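Local coordinates for protein alpha-galactosidase (Thermus thermophilus, PDB 6LCJ) that probably releases terminal alpha-galactosyl residues from galactosides by hydrolysis, as a thermostable, hexameric alpha-galactosidase with a TIM-barrel domain, at residues E[19-22]-E[27-30]; E[114-117]-E[122-125]; E[142-147]-E[390-395]. All coordinates share one frame; numbering follows the deposited sequence.

Contact 1. Residues E[19-22]-E[27-30]; sequences GLEE and VRLW
L20 and L29 form the tight part of this antiparallel beta hairpin, on the face of the sheet that looks into the protein. They are a non-hydrogen-bonded pair, and their side chains meet methyl to methyl at an oblique angle, L20 CD1 lying 3.9 Å from L29 CD2. L20 reaches this position with its CG anti to the backbone N (chi1 178°). V27 stands beside them, its CB 4.4 Å from L20 CG. Between the strands, R28 N gives a nearly straight bond of 2.6 Å to E21 O, and E21 N answers with one of 2.9 Å to R28 O. At the far end W30 N reaches G19 O from well above the carbonyl plane, and the return bond from G19 N to W30 O is weak.

The other face is looser: E21 and W30 lie on the solvent side, while R28 still leans on L109 and L150. The extended E21 side chain brings OE1 to the edge of the indole, 3.2 Å from W30 CZ3, with carboxylate and ring planes almost parallel. The same oxygen is 4.5 Å from R28 NE, well out of the guanidinium plane, so the charged groups attract without a salt bridge.

Strand 19-23 forms one edge of its sheet within the chain, while strand 26-30 continues the pairing to strand 132-137; M4 and L6 of strand 2-7 lie against L20, and L15 and A17 of strand 12-17 against L29.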
loop_
_atom_site.group_PDB
_atom_site.type_symbol
_atom_site.label_atom_id
_atom_site.label_comp_id
_atom_site.label_asym_id
_atom_site.label_seq_id
_atom_site.Cartn_x
_atom_site.Cartn_y
_atom_site.Cartn_z
ATOM N N GLY E 19 -46.069 6.710 -5.372
ATOM C CA GLY E 19 -47.419 7.173 -5.129
ATOM C C GLY E 19 -47.407 8.379 -4.219
ATOM O O GLY E 19 -46.396 8.701 -3.585
ATOM N N LEU E 20 -48.554 9.050 -4.160
ATOM C CA LEU E 20 -48.683 10.240 -3.339
ATOM C C LEU E 20 -50.144 10.405 -2.950
ATOM O O LEU E 20 -51.044 10.183 -3.766
ATOM C CB LEU E 20 -48.159 11.484 -4.072
ATOM C CG LEU E 20 -48.260 12.831 -3.349
ATOM C CD1 LEU E 20 -47.148 13.753 -3.815
ATOM C CD2 LEU E 20 -49.608 13.513 -3.565
ATOM N N GLU E 21 -50.361 10.815 -1.703
ATOM C CA GLU E 21 -51.684 11.058 -1.161
ATOM C C GLU E 21 -51.539 12.170 -0.136
ATOM O O GLU E 21 -50.475 12.330 0.460
ATOM C CB GLU E 21 -52.250 9.756 -0.574
ATOM C CG GLU E 21 -53.167 9.884 0.615
ATOM C CD GLU E 21 -53.270 8.578 1.392
ATOM O OE1 GLU E 21 -52.501 7.647 1.070
ATOM O OE2 GLU E 21 -54.118 8.480 2.311
ATOM N N GLU E 22 -52.578 12.979 0.036
ATOM C CA GLU E 22 -52.402 14.032 1.026
ATOM C C GLU E 22 -52.549 13.449 2.432
ATOM O O GLU E 22 -52.865 12.269 2.618
ATOM C CB GLU E 22 -53.373 15.194 0.786
ATOM C CG GLU E 22 -53.558 15.577 -0.696
ATOM C CD GLU E 22 -52.579 16.652 -1.194
ATOM O OE1 GLU E 22 -52.292 17.615 -0.440
ATOM O OE2 GLU E 22 -52.105 16.527 -2.352
ATOM N N VAL E 27 -47.913 15.432 3.014
ATOM C CA VAL E 27 -48.333 14.420 2.059
ATOM C C VAL E 27 -47.753 13.078 2.480
ATOM O O VAL E 27 -46.868 12.989 3.330
ATOM C CB VAL E 27 -47.897 14.746 0.610
ATOM C CG1 VAL E 27 -48.675 15.934 0.058
ATOM C CG2 VAL E 27 -46.383 14.989 0.555
ATOM N N ARG E 28 -48.244 12.030 1.839
ATOM C CA ARG E 28 -47.785 10.674 2.084
ATOM C C ARG E 28 -47.295 10.087 0.768
ATOM O O ARG E 28 -48.031 10.074 -0.224
ATOM C CB ARG E 28 -48.899 9.824 2.681
ATOM C CG ARG E 28 -48.446 8.448 3.069
ATOM C CD ARG E 28 -49.594 7.640 3.639
ATOM N NE ARG E 28 -50.163 8.237 4.841
ATOM C CZ ARG E 28 -50.234 7.599 6.004
ATOM N NH1 ARG E 28 -49.764 6.349 6.100
ATOM N NH2 ARG E 28 -50.767 8.209 7.062
ATOM N N LEU E 29 -46.054 9.617 0.764
ATOM C CA LEU E 29 -45.426 9.006 -0.395
ATOM C C LEU E 29 -45.436 7.497 -0.231
ATOM O O LEU E 29 -45.593 6.978 0.877
ATOM C CB LEU E 29 -43.989 9.509 -0.559
ATOM C CG LEU E 29 -43.813 11.027 -0.460
ATOM C CD1 LEU E 29 -42.361 11.411 -0.695
ATOM C CD2 LEU E 29 -44.735 11.751 -1.446
ATOM N N TRP E 30 -45.274 6.790 -1.348
ATOM C CA TRP E 30 -45.028 5.356 -1.300
ATOM C C TRP E 30 -43.806 4.996 -2.123
ATOM O O TRP E 30 -43.585 5.566 -3.194
ATOM C CB TRP E 30 -46.208 4.557 -1.803
ATOM C CG TRP E 30 -46.905 3.947 -0.681
ATOM C CD1 TRP E 30 -46.606 2.758 -0.065
ATOM C CD2 TRP E 30 -48.006 4.515 0.032
ATOM N NE1 TRP E 30 -47.478 2.547 0.986
ATOM C CE2 TRP E 30 -48.348 3.609 1.063
ATOM C CE3 TRP E 30 -48.750 5.694 -0.112
ATOM C CZ2 TRP E 30 -49.400 3.850 1.945
ATOM C CZ3 TRP E 30 -49.789 5.929 0.761
ATOM C CH2 TRP E 30 -50.109 5.010 1.776
#

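Contact 2. Residues E[114-117]-E[122-125]; sequences RVLG and LLGR
L116 and L123 face each other as a hydrogen-bonded pair in the beta hairpin formed by strands 113-117 and 122-126, within an antiparallel sheet. L116 N bonds to L123 O at 2.6 Å and L123 N to L116 O at 2.8 Å, both nearly straight. Their side chains leave the same face and touch near the backbone, CB to CB at 4.1 Å. R114 and R125 form a second such pair two residues along, R125 N giving 2.9 Å to R114 O.

The opposite face is apolar. V115 CG1, set anti to its own backbone N (chi1 175°), lies obliquely against L122 CD2 at 3.8 Å, and G124 and G117 add no side chain there. A V115 CA-H contact also falls on L123 O, which therefore receives both this and the L116 N-H.

Farther out, backbone hydrogen bonds run from V115 and G117 to G90 and W88, in and just before strand 89-91, and from L122 and G124 to V36 and V34 of strand 33-37. The guanidinium of R114, on a chain extended from CG to NE, is fixed by salt bridges to D79 and E315. R125 turns away from R114, makes a salt bridge with E33, and has a weak, long ion pair with E258 of the second subunit; the same E258 also packs on L116 and L123, and this face of the hairpin thus takes part in the hexamer assembly. One water joins the R114 guanidinium to the R125 backbone, accepting from R114 NH1 at 3.1 Å and donating to R125 O at 2.9 Å.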
loop_
_atom_site.group_PDB
_atom_site.type_symbol
_atom_site.label_atom_id
_atom_site.label_comp_id
_atom_site.label_asym_id
_atom_site.label_seq_id
_atom_site.Cartn_x
_atom_site.Cartn_y
_atom_site.Cartn_z
ATOM N N ARG E 114 -33.847 4.114 6.068
ATOM C CA ARG E 114 -32.780 5.073 6.289
ATOM C C ARG E 114 -32.993 6.256 5.355
ATOM O O ARG E 114 -33.690 6.150 4.347
ATOM C CB ARG E 114 -31.416 4.448 6.051
ATOM C CG ARG E 114 -31.089 3.289 6.968
ATOM C CD ARG E 114 -29.734 2.788 6.606
ATOM N NE ARG E 114 -29.275 1.631 7.358
ATOM C CZ ARG E 114 -29.269 0.386 6.890
ATOM N NH1 ARG E 114 -29.744 0.112 5.675
ATOM N NH2 ARG E 114 -28.803 -0.590 7.650
ATOM N N VAL E 115 -32.402 7.400 5.697
ATOM C CA VAL E 115 -32.590 8.621 4.916
ATOM C C VAL E 115 -31.242 9.285 4.691
ATOM O O VAL E 115 -30.520 9.579 5.650
ATOM C CB VAL E 115 -33.571 9.602 5.581
ATOM C CG1 VAL E 115 -33.619 10.897 4.792
ATOM C CG2 VAL E 115 -34.953 8.979 5.661
ATOM N N LEU E 116 -30.913 9.526 3.420
ATOM C CA LEU E 116 -29.665 10.155 3.018
ATOM C C LEU E 116 -29.909 11.638 2.772
ATOM O O LEU E 116 -30.891 12.018 2.127
ATOM C CB LEU E 116 -29.106 9.480 1.769
ATOM C CG LEU E 116 -27.963 10.119 0.979
ATOM C CD1 LEU E 116 -26.653 10.014 1.722
ATOM C CD2 LEU E 116 -27.848 9.408 -0.348
ATOM N N GLY E 117 -29.043 12.469 3.328
ATOM C CA GLY E 117 -29.184 13.895 3.157
ATOM C C GLY E 117 -27.991 14.477 2.441
ATOM O O GLY E 117 -26.856 14.288 2.885
ATOM N N LEU E 122 -32.935 14.865 -0.305
ATOM C CA LEU E 122 -33.270 13.875 0.710
ATOM C C LEU E 122 -33.621 12.587 -0.011
ATOM O O LEU E 122 -34.497 12.587 -0.881
ATOM C CB LEU E 122 -34.460 14.310 1.570
ATOM C CG LEU E 122 -34.230 15.225 2.769
ATOM C CD1 LEU E 122 -35.562 15.684 3.355
ATOM C CD2 LEU E 122 -33.381 14.519 3.824
ATOM N N LEU E 123 -32.950 11.494 0.344
ATOM C CA LEU E 123 -33.223 10.198 -0.262
ATOM C C LEU E 123 -33.604 9.206 0.832
ATOM O O LEU E 123 -32.799 8.917 1.724
ATOM C CB LEU E 123 -32.011 9.710 -1.060
ATOM C CG LEU E 123 -32.197 8.476 -1.950
ATOM C CD1 LEU E 123 -31.158 8.449 -3.058
ATOM C CD2 LEU E 123 -32.085 7.214 -1.122
ATOM N N GLY E 124 -34.817 8.662 0.743
ATOM C CA GLY E 124 -35.277 7.649 1.671
ATOM C C GLY E 124 -35.228 6.276 1.031
ATOM O O GLY E 124 -35.656 6.096 -0.109
ATOM N N ARG E 125 -34.694 5.310 1.777
ATOM C CA ARG E 125 -34.496 3.963 1.263
ATOM C C ARG E 125 -34.877 2.949 2.329
ATOM O O ARG E 125 -34.248 2.890 3.388
ATOM C CB ARG E 125 -33.048 3.752 0.816
ATOM C CG ARG E 125 -32.803 2.386 0.182
ATOM C CD ARG E 125 -31.397 2.247 -0.338
ATOM N NE ARG E 125 -31.147 3.185 -1.420
ATOM C CZ ARG E 125 -29.937 3.558 -1.809
ATOM N NH1 ARG E 125 -28.867 3.068 -1.192
ATOM N NH2 ARG E 125 -29.801 4.419 -2.809
HETATM O O HOH W 1 -31.847 1.401 3.773
#

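Contact 3. Residues E[142-147]-E[390-395]; sequences EVFAAY and RLWLME
The first torsions of F144 and W392 bring their rings together: F144 places CG anti to its carbonyl carbon (chi1 -84°), whereas W392 holds CG between its backbone N and carbonyl carbon (chi1 46°), raising the indole toward helix 140-149. With Y147, one helical turn on from F144, they make an aromatic cluster that joins this helix to the 3-10 turn 391-395, which precedes strand 398-400 of the parallel TIM-barrel sheet.

F144 and W392 form the T-shaped (edge-to-face) part of the cluster. The phenyl edge leads with CD2, which comes over one face of the indole and lies 3.7 Å from W392 CE2; the F144 ring centroid is 4.8 Å from that of the five-membered ring of W392. At 54° between planes the pair is tilted well away from a perpendicular T. F144 CB also touches the start of the tryptophan side chain, 4.0 Å from W392 CB. L393 CG packs on the opposite face of the indole, so the ring is held from both sides.

Y147 meets the benzo end of the indole obliquely, CD2 at 3.9 Å from W392 CZ3. Its hydroxyl bonds to the backbone oxygen of A108, while W392 NE1 donates to H389 O, an anchor that helps fix the turn of the indole. F46 makes a further edge-to-face pair with F144, and L105 of strand 102-108 packs against both F144 and Y147, so the cluster lies between the beta-sheet region and the barrel.

E395 makes a salt bridge to R153 through OE2; through OE1 it accepts a weak hydrogen bond from a water that also donates to A145 O at 3.0 Å.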
loop_
_atom_site.group_PDB
_atom_site.type_symbol
_atom_site.label_atom_id
_atom_site.label_comp_id
_atom_site.label_asym_id
_atom_site.label_seq_id
_atom_site.Cartn_x
_atom_site.Cartn_y
_atom_site.Cartn_z
ATOM N N GLU E 142 -43.372 22.463 13.877
ATOM C CA GLU E 142 -44.650 21.937 13.416
ATOM C C GLU E 142 -44.441 20.685 12.577
ATOM O O GLU E 142 -45.187 19.706 12.702
ATOM C CB GLU E 142 -45.424 22.995 12.630
ATOM C CG GLU E 142 -46.889 22.596 12.308
ATOM C CD GLU E 142 -47.547 21.650 13.351
ATOM O OE1 GLU E 142 -47.592 22.013 14.562
ATOM O OE2 GLU E 142 -48.014 20.540 12.955
ATOM N N VAL E 143 -43.404 20.689 11.747
ATOM C CA VAL E 143 -43.179 19.612 10.794
ATOM C C VAL E 143 -42.827 18.310 11.526
ATOM O O VAL E 143 -43.331 17.232 11.182
ATOM C CB VAL E 143 -42.104 20.091 9.788
ATOM C CG1 VAL E 143 -40.912 19.207 9.734
ATOM C CG2 VAL E 143 -42.701 20.319 8.413
ATOM N N PHE E 144 -42.034 18.395 12.602
ATOM C CA PHE E 144 -41.716 17.197 13.377
ATOM C C PHE E 144 -42.899 16.737 14.216
ATOM O O PHE E 144 -43.086 15.532 14.425
ATOM C CB PHE E 144 -40.498 17.445 14.261
ATOM C CG PHE E 144 -39.206 17.237 13.551
ATOM C CD1 PHE E 144 -38.642 18.263 12.806
ATOM C CD2 PHE E 144 -38.575 15.999 13.589
ATOM C CE1 PHE E 144 -37.456 18.072 12.130
ATOM C CE2 PHE E 144 -37.379 15.787 12.919
ATOM C CZ PHE E 144 -36.814 16.826 12.190
ATOM N N ALA E 145 -43.702 17.680 14.718
ATOM C CA ALA E 145 -44.913 17.309 15.444
ATOM C C ALA E 145 -45.932 16.625 14.533
ATOM O O ALA E 145 -46.676 15.747 14.981
ATOM C CB ALA E 145 -45.523 18.545 16.102
ATOM N N ALA E 146 -45.973 17.000 13.252
ATOM C CA ALA E 146 -46.919 16.372 12.339
ATOM C C ALA E 146 -46.475 14.966 11.956
ATOM O O ALA E 146 -47.318 14.094 11.732
ATOM C CB ALA E 146 -47.106 17.242 11.092
ATOM N N TYR E 147 -45.163 14.733 11.870
ATOM C CA TYR E 147 -44.658 13.379 11.652
ATOM C C TYR E 147 -44.965 12.487 12.849
ATOM O O TYR E 147 -45.423 11.349 12.683
ATOM C CB TYR E 147 -43.147 13.431 11.369
ATOM C CG TYR E 147 -42.435 12.094 11.185
ATOM C CD1 TYR E 147 -42.951 11.101 10.353
ATOM C CD2 TYR E 147 -41.229 11.840 11.828
ATOM C CE1 TYR E 147 -42.288 9.894 10.182
ATOM C CE2 TYR E 147 -40.559 10.637 11.667
ATOM C CZ TYR E 147 -41.089 9.670 10.842
ATOM O OH TYR E 147 -40.411 8.481 10.688
ATOM N N ARG E 390 -34.850 14.922 20.091
ATOM C CA ARG E 390 -35.832 13.854 20.054
ATOM C C ARG E 390 -37.058 14.160 20.904
ATOM O O ARG E 390 -37.855 13.249 21.172
ATOM C CB ARG E 390 -35.175 12.536 20.481
ATOM C CG ARG E 390 -34.288 11.950 19.400
ATOM C CD ARG E 390 -33.527 10.735 19.888
ATOM N NE ARG E 390 -32.970 9.960 18.784
ATOM C CZ ARG E 390 -31.878 9.211 18.888
ATOM N NH1 ARG E 390 -31.241 9.144 20.053
ATOM N NH2 ARG E 390 -31.424 8.524 17.843
ATOM N N LEU E 391 -37.241 15.419 21.325
ATOM C CA LEU E 391 -38.354 15.739 22.214
ATOM C C LEU E 391 -39.702 15.642 21.508
ATOM O O LEU E 391 -40.712 15.420 22.182
ATOM C CB LEU E 391 -38.161 17.122 22.824
ATOM C CG LEU E 391 -36.975 17.237 23.785
ATOM C CD1 LEU E 391 -36.749 18.661 24.192
ATOM C CD2 LEU E 391 -37.217 16.372 25.014
ATOM N N TRP E 392 -39.728 15.745 20.171
ATOM C CA TRP E 392 -40.957 15.554 19.406
ATOM C C TRP E 392 -41.569 14.178 19.626
ATOM O O TRP E 392 -42.748 13.985 19.328
ATOM C CB TRP E 392 -40.706 15.775 17.907
ATOM C CG TRP E 392 -39.480 15.093 17.377
ATOM C CD1 TRP E 392 -38.193 15.518 17.491
ATOM C CD2 TRP E 392 -39.427 13.853 16.650
ATOM N NE1 TRP E 392 -37.337 14.619 16.896
ATOM C CE2 TRP E 392 -38.072 13.592 16.366
ATOM C CE3 TRP E 392 -40.392 12.941 16.217
ATOM C CZ2 TRP E 392 -37.662 12.463 15.672
ATOM C CZ3 TRP E 392 -39.989 11.831 15.534
ATOM C CH2 TRP E 392 -38.633 11.591 15.266
ATOM N N LEU E 393 -40.816 13.221 20.150
ATOM C CA LEU E 393 -41.386 11.916 20.463
ATOM C C LEU E 393 -42.256 11.908 21.713
ATOM O O LEU E 393 -42.768 10.845 22.070
ATOM C CB LEU E 393 -40.277 10.879 20.622
ATOM C CG LEU E 393 -39.639 10.636 19.267
ATOM C CD1 LEU E 393 -38.309 9.945 19.460
ATOM C CD2 LEU E 393 -40.587 9.845 18.373
ATOM N N MET E 394 -42.414 13.046 22.399
ATOM C CA MET E 394 -43.288 13.099 23.566
ATOM C C MET E 394 -44.739 12.866 23.185
ATOM O O MET E 394 -45.569 12.611 24.058
ATOM C CB MET E 394 -43.142 14.446 24.272
ATOM C CG MET E 394 -41.900 14.552 25.143
ATOM S SD MET E 394 -41.751 16.235 25.728
ATOM C CE MET E 394 -43.168 16.331 26.843
ATOM N N GLU E 395 -45.049 12.968 21.892
ATOM C CA GLU E 395 -46.335 12.552 21.362
ATOM C C GLU E 395 -46.546 11.043 21.487
ATOM O O GLU E 395 -47.688 10.579 21.586
ATOM C CB GLU E 395 -46.411 12.975 19.895
ATOM C CG GLU E 395 -47.667 12.530 19.180
ATOM C CD GLU E 395 -48.898 13.325 19.598
ATOM O OE1 GLU E 395 -48.751 14.403 20.240
ATOM O OE2 GLU E 395 -50.021 12.864 19.273
HETATM O O HOH W 2 -46.849 15.519 17.945
#

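The three contacts follow one another along the chain. Contacts 1 and 2 are hairpins in two different antiparallel sheets of the N-terminal beta region; their centres are about 16 Å apart and their nearest atoms about 8 Å. Contact 3 lies about 19 Å, centre to centre, from each of them. Its helix, 140-149, directly follows strand 132-137, to which strand 26-30 of contact 1 is bonded, and its second segment comes 243 residues later, in the loop leading to strand 398-400 of the TIM barrel. Contact 1 is thus at the outer edge of the beta region, contact 2 lies where a second subunit approaches, and contact 3 ties the beta region to the barrel.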